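Local coordinates for protein Trypsin/chymotrypsin inhibitor (PDB 5YCZ) that inhibits the serine proteases trypsin and alpha-chymotrypsin as a homodimeric Kunitz-type inhibitor of the beta-trefoil fold, at residues A[61-75]-A[106-120]. Numbering follows the deposited sequence.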
# COMPACT_ATOMS: atom_id res chain seq x y z
N GLU A 61 -1.67 14.06 -6.96
CA GLU A 61 -2.30 13.74 -8.23
C GLU A 61 -1.50 14.27 -9.41
O GLU A 61 -1.63 13.74 -10.52
CB GLU A 61 -3.72 14.29 -8.29
CG GLU A 61 -4.76 13.39 -7.67
CD GLU A 61 -6.15 13.64 -8.24
OE1 GLU A 61 -6.71 12.71 -8.87
OE2 GLU A 61 -6.69 14.76 -8.07
N ASN A 62 -0.66 15.30 -9.19
CA ASN A 62 0.21 15.85 -10.22
C ASN A 62 1.50 15.06 -10.26
O ASN A 62 2.23 15.02 -9.26
CB ASN A 62 0.50 17.33 -9.96
CG ASN A 62 1.05 18.04 -11.19
OD1 ASN A 62 1.93 17.53 -11.88
ND2 ASN A 62 0.51 19.23 -11.49
N ALA A 63 1.82 14.48 -11.42
CA ALA A 63 2.85 13.45 -11.49
C ALA A 63 4.27 14.01 -11.35
O ALA A 63 5.18 13.28 -10.95
CB ALA A 63 2.71 12.67 -12.79
N ASP A 64 4.48 15.29 -11.69
CA ASP A 64 5.82 15.89 -11.62
C ASP A 64 6.11 16.46 -10.25
O ASP A 64 7.28 16.73 -9.94
CB ASP A 64 5.94 17.01 -12.65
CG ASP A 64 5.33 16.62 -13.98
OD1 ASP A 64 5.55 15.49 -14.45
OD2 ASP A 64 4.55 17.42 -14.53
N ASP A 65 5.09 16.67 -9.45
CA ASP A 65 5.29 16.89 -8.03
C ASP A 65 5.85 15.63 -7.42
O ASP A 65 5.27 14.55 -7.55
CB ASP A 65 3.96 17.25 -7.35
CG ASP A 65 3.64 18.73 -7.43
OD1 ASP A 65 4.44 19.55 -6.92
OD2 ASP A 65 2.59 19.07 -8.00
N ASP A 66 7.01 15.75 -6.78
CA ASP A 66 7.57 14.65 -6.01
C ASP A 66 7.68 15.04 -4.55
O ASP A 66 8.25 14.28 -3.76
CB ASP A 66 8.91 14.22 -6.60
CG ASP A 66 8.75 13.54 -7.94
OD1 ASP A 66 9.20 14.12 -8.97
OD2 ASP A 66 8.13 12.45 -7.97
N THR A 67 7.17 16.20 -4.20
CA THR A 67 6.86 16.59 -2.84
C THR A 67 5.37 16.86 -2.78
O THR A 67 4.72 17.06 -3.81
CB THR A 67 7.66 17.84 -2.43
OG1 THR A 67 7.10 18.99 -3.07
CG2 THR A 67 9.11 17.72 -2.84
N VAL A 68 4.81 16.86 -1.58
CA VAL A 68 3.40 17.19 -1.42
C VAL A 68 3.25 18.70 -1.26
O VAL A 68 3.93 19.31 -0.43
CB VAL A 68 2.78 16.44 -0.23
CG1 VAL A 68 1.60 17.22 0.33
CG2 VAL A 68 2.32 15.09 -0.69
N GLN A 69 2.38 19.30 -2.06
CA GLN A 69 2.12 20.72 -1.99
C GLN A 69 0.84 21.00 -1.21
O GLN A 69 -0.16 20.31 -1.36
CB GLN A 69 2.00 21.33 -3.40
CG GLN A 69 3.27 21.25 -4.24
CD GLN A 69 4.38 22.10 -3.68
OE1 GLN A 69 4.26 23.32 -3.56
NE2 GLN A 69 5.48 21.45 -3.30
N GLU A 70 0.90 22.03 -0.38
CA GLU A 70 -0.28 22.53 0.30
C GLU A 70 -1.40 22.86 -0.69
O GLU A 70 -1.17 23.47 -1.74
CB GLU A 70 0.10 23.79 1.06
CG GLU A 70 -0.41 23.87 2.44
CD GLU A 70 0.45 24.80 3.23
OE1 GLU A 70 1.63 24.92 2.85
OE2 GLU A 70 -0.06 25.40 4.20
N GLY A 71 -2.61 22.46 -0.35
CA GLY A 71 -3.77 22.75 -1.16
C GLY A 71 -3.92 21.93 -2.42
O GLY A 71 -5.00 21.96 -3.01
N SER A 72 -2.91 21.19 -2.86
CA SER A 72 -3.02 20.40 -4.08
C SER A 72 -3.48 18.98 -3.78
O SER A 72 -3.05 18.37 -2.79
CB SER A 72 -1.68 20.36 -4.81
OG SER A 72 -1.21 21.67 -5.05
N THR A 73 -4.33 18.43 -4.65
CA THR A 73 -4.98 17.16 -4.33
C THR A 73 -3.98 16.01 -4.41
O THR A 73 -3.02 16.03 -5.20
CB THR A 73 -6.19 16.86 -5.23
OG1 THR A 73 -5.85 17.00 -6.62
CG2 THR A 73 -7.37 17.75 -4.91
N LEU A 74 -4.21 15.00 -3.57
CA LEU A 74 -3.37 13.81 -3.52
C LEU A 74 -4.20 12.62 -3.08
O LEU A 74 -5.35 12.76 -2.64
CB LEU A 74 -2.21 13.99 -2.56
CG LEU A 74 -2.67 14.57 -1.23
CD1 LEU A 74 -3.18 13.48 -0.32
CD2 LEU A 74 -1.52 15.29 -0.56
N TYR A 75 -3.57 11.45 -3.13
CA TYR A 75 -4.11 10.24 -2.55
C TYR A 75 -3.33 9.87 -1.31
O TYR A 75 -2.15 10.22 -1.15
CB TYR A 75 -4.03 9.08 -3.53
CG TYR A 75 -4.55 9.43 -4.87
CD1 TYR A 75 -5.86 9.81 -5.03
CD2 TYR A 75 -3.72 9.42 -5.98
CE1 TYR A 75 -6.35 10.15 -6.27
CE2 TYR A 75 -4.19 9.75 -7.22
CZ TYR A 75 -5.52 10.12 -7.37
OH TYR A 75 -6.02 10.46 -8.60
N SER A 106 -7.75 8.54 -10.21
CA SER A 106 -8.59 8.92 -11.33
C SER A 106 -8.01 10.19 -11.93
O SER A 106 -7.55 11.07 -11.20
CB SER A 106 -10.04 9.13 -10.90
OG SER A 106 -10.71 9.99 -11.80
N LYS A 107 -8.01 10.27 -13.26
CA LYS A 107 -7.59 11.49 -13.93
C LYS A 107 -8.77 12.34 -14.36
O LYS A 107 -8.58 13.50 -14.72
CB LYS A 107 -6.73 11.16 -15.16
CG LYS A 107 -5.51 10.29 -14.90
CD LYS A 107 -4.52 10.38 -16.08
CE LYS A 107 -3.28 11.25 -15.76
NZ LYS A 107 -3.47 12.74 -15.92
N ALA A 108 -9.98 11.80 -14.29
CA ALA A 108 -11.15 12.41 -14.91
C ALA A 108 -11.44 13.79 -14.32
O ALA A 108 -10.86 14.22 -13.32
CB ALA A 108 -12.37 11.51 -14.74
N ILE A 109 -12.36 14.48 -15.00
CA ILE A 109 -12.81 15.80 -14.57
C ILE A 109 -13.87 15.68 -13.48
O ILE A 109 -14.03 16.61 -12.68
CB ILE A 109 -13.35 16.58 -15.78
CG1 ILE A 109 -12.25 16.75 -16.84
CG2 ILE A 109 -13.88 17.94 -15.38
CD1 ILE A 109 -12.77 17.11 -18.22
N GLY A 110 -14.57 14.55 -13.43
CA GLY A 110 -15.56 14.33 -12.41
C GLY A 110 -14.97 14.32 -11.01
O GLY A 110 -13.80 13.96 -10.79
N PRO A 111 -15.78 14.71 -10.03
CA PRO A 111 -15.34 14.63 -8.64
C PRO A 111 -15.01 13.18 -8.29
O PRO A 111 -15.63 12.25 -8.80
CB PRO A 111 -16.56 15.13 -7.86
CG PRO A 111 -17.71 14.74 -8.72
CD PRO A 111 -17.24 14.91 -10.13
N HIS A 112 -14.02 13.00 -7.42
CA HIS A 112 -13.58 11.66 -7.05
C HIS A 112 -13.25 11.62 -5.57
O HIS A 112 -12.44 12.42 -5.09
CB HIS A 112 -12.36 11.24 -7.87
CG HIS A 112 -12.16 9.76 -7.91
ND1 HIS A 112 -13.17 8.88 -8.23
CD2 HIS A 112 -11.07 9.00 -7.63
CE1 HIS A 112 -12.71 7.64 -8.16
NE2 HIS A 112 -11.44 7.68 -7.79
N ASN A 113 -13.84 10.67 -4.85
CA ASN A 113 -13.86 10.73 -3.39
C ASN A 113 -12.57 10.24 -2.73
O ASN A 113 -12.48 10.28 -1.49
CB ASN A 113 -15.03 9.92 -2.85
CG ASN A 113 -16.33 10.61 -3.07
OD1 ASN A 113 -17.32 9.99 -3.50
ND2 ASN A 113 -16.35 11.90 -2.80
N SER A 114 -11.59 9.79 -3.49
CA SER A 114 -10.29 9.50 -2.90
C SER A 114 -9.33 10.68 -2.97
O SER A 114 -8.15 10.53 -2.65
CB SER A 114 -9.67 8.26 -3.57
OG SER A 114 -9.96 8.22 -4.96
N ARG A 115 -9.81 11.87 -3.35
CA ARG A 115 -8.94 13.03 -3.48
C ARG A 115 -8.95 13.83 -2.19
O ARG A 115 -9.99 14.36 -1.77
CB ARG A 115 -9.36 13.91 -4.65
CG ARG A 115 -8.93 13.39 -6.01
CD ARG A 115 -9.93 13.82 -7.06
NE ARG A 115 -9.48 13.50 -8.40
CZ ARG A 115 -10.23 13.61 -9.49
NH1 ARG A 115 -11.47 14.05 -9.40
NH2 ARG A 115 -9.73 13.27 -10.67
N PHE A 116 -7.78 13.94 -1.57
CA PHE A 116 -7.62 14.74 -0.37
C PHE A 116 -6.58 15.82 -0.64
O PHE A 116 -5.77 15.71 -1.56
CB PHE A 116 -7.21 13.86 0.83
CG PHE A 116 -8.21 12.80 1.15
CD1 PHE A 116 -8.25 11.61 0.42
CD2 PHE A 116 -9.12 12.98 2.18
CE1 PHE A 116 -9.18 10.63 0.71
CE2 PHE A 116 -10.05 12.00 2.48
CZ PHE A 116 -10.08 10.81 1.75
N ALA A 117 -6.63 16.89 0.16
CA ALA A 117 -5.58 17.89 0.18
C ALA A 117 -5.17 18.14 1.62
O ALA A 117 -5.94 17.89 2.55
CB ALA A 117 -6.04 19.20 -0.47
N ILE A 118 -3.94 18.63 1.79
CA ILE A 118 -3.41 19.02 3.09
C ILE A 118 -3.17 20.52 3.13
O ILE A 118 -2.66 21.11 2.17
CB ILE A 118 -2.12 18.26 3.43
CG1 ILE A 118 -2.36 16.76 3.40
CG2 ILE A 118 -1.58 18.67 4.81
CD1 ILE A 118 -1.15 15.96 2.96
N ARG A 119 -3.50 21.13 4.26
CA ARG A 119 -3.40 22.56 4.46
C ARG A 119 -2.86 22.83 5.85
O ARG A 119 -3.05 22.02 6.76
CB ARG A 119 -4.77 23.25 4.29
CG ARG A 119 -5.31 23.19 2.89
CD ARG A 119 -6.28 24.33 2.59
NE ARG A 119 -5.95 24.98 1.32
CZ ARG A 119 -6.37 24.54 0.14
NH1 ARG A 119 -7.14 23.45 0.07
NH2 ARG A 119 -6.02 25.19 -0.97
N LYS A 120 -2.19 23.97 6.01
CA LYS A 120 -1.73 24.42 7.32
C LYS A 120 -2.91 24.78 8.22
O LYS A 120 -3.99 25.12 7.75
CB LYS A 120 -0.79 25.63 7.19
CG LYS A 120 0.42 25.63 8.15
CD LYS A 120 1.72 26.04 7.46
CE LYS A 120 2.98 25.68 8.28
NZ LYS A 120 4.24 25.78 7.47
O HOH W 1 -2.41 18.64 -0.39
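Leu74 and Phe116 pair as a single antiparallel, hydrogen-bonded bridge, in which each backbone N donates to the other's O; the bond from Phe116 N to Leu74 O measures 2.9 Å. Farther along the strand 116-120, Gly71 N gives a nearly straight bond to Ile118 O, from the type II turn Gln69 to Ser72. Between these direct links a water bridges strand and turn, accepting from Ile118 N and donating to Gln69 O and Ser72 O.

The charged group is more elaborate. Arg115 NE meets Glu61 OE1 at 2.9 Å in a salt bridge: OE1 lies in the guanidinium plane, while NE comes from the syn side, somewhat out of the carboxylate plane, and the two planes are 57° apart. The extended side chain of Arg115 carries its guanidinium into the 106-112 loop, where NH2 bonds to the O atoms of Ser106 and Ala108, and NH1 to Gly110 O; Pro137 O is a further acceptor for NH1. Tyr75 runs beside this arginine, and its OH accepts from Ser106 N at 3.0 Å.

At the far end Glu70 reaches along the strand, and its OE2 receives Lys120 N at 3.1 Å on the anti side, in a bent bond (135°) with the donor tilted out of the carboxylate plane. The guanidinium of Arg119 lays one face over Gly71 CA, with NH2 at 3.3 Å from it.

In the apolar packing, Ile118 CD1 touches Leu74 CD2 at 3.6 Å and Val68 CG1 at 4.0 Å. Separately, Leu74 CG, held between its backbone N and carbonyl carbon (chi1 47°), sits against Phe116 O, the oxygen that Leu74 N also bonds.

The contact thus joins strands 74-77 and 116-120 of the beta-trefoil through one bridge, extended by turn and water. Arg115 ties together three loop carbonyls while Glu61 holds its NE; the arginine would probably favour ionised Glu61, although Ser106 O lies close to OE1 as a second acceptor.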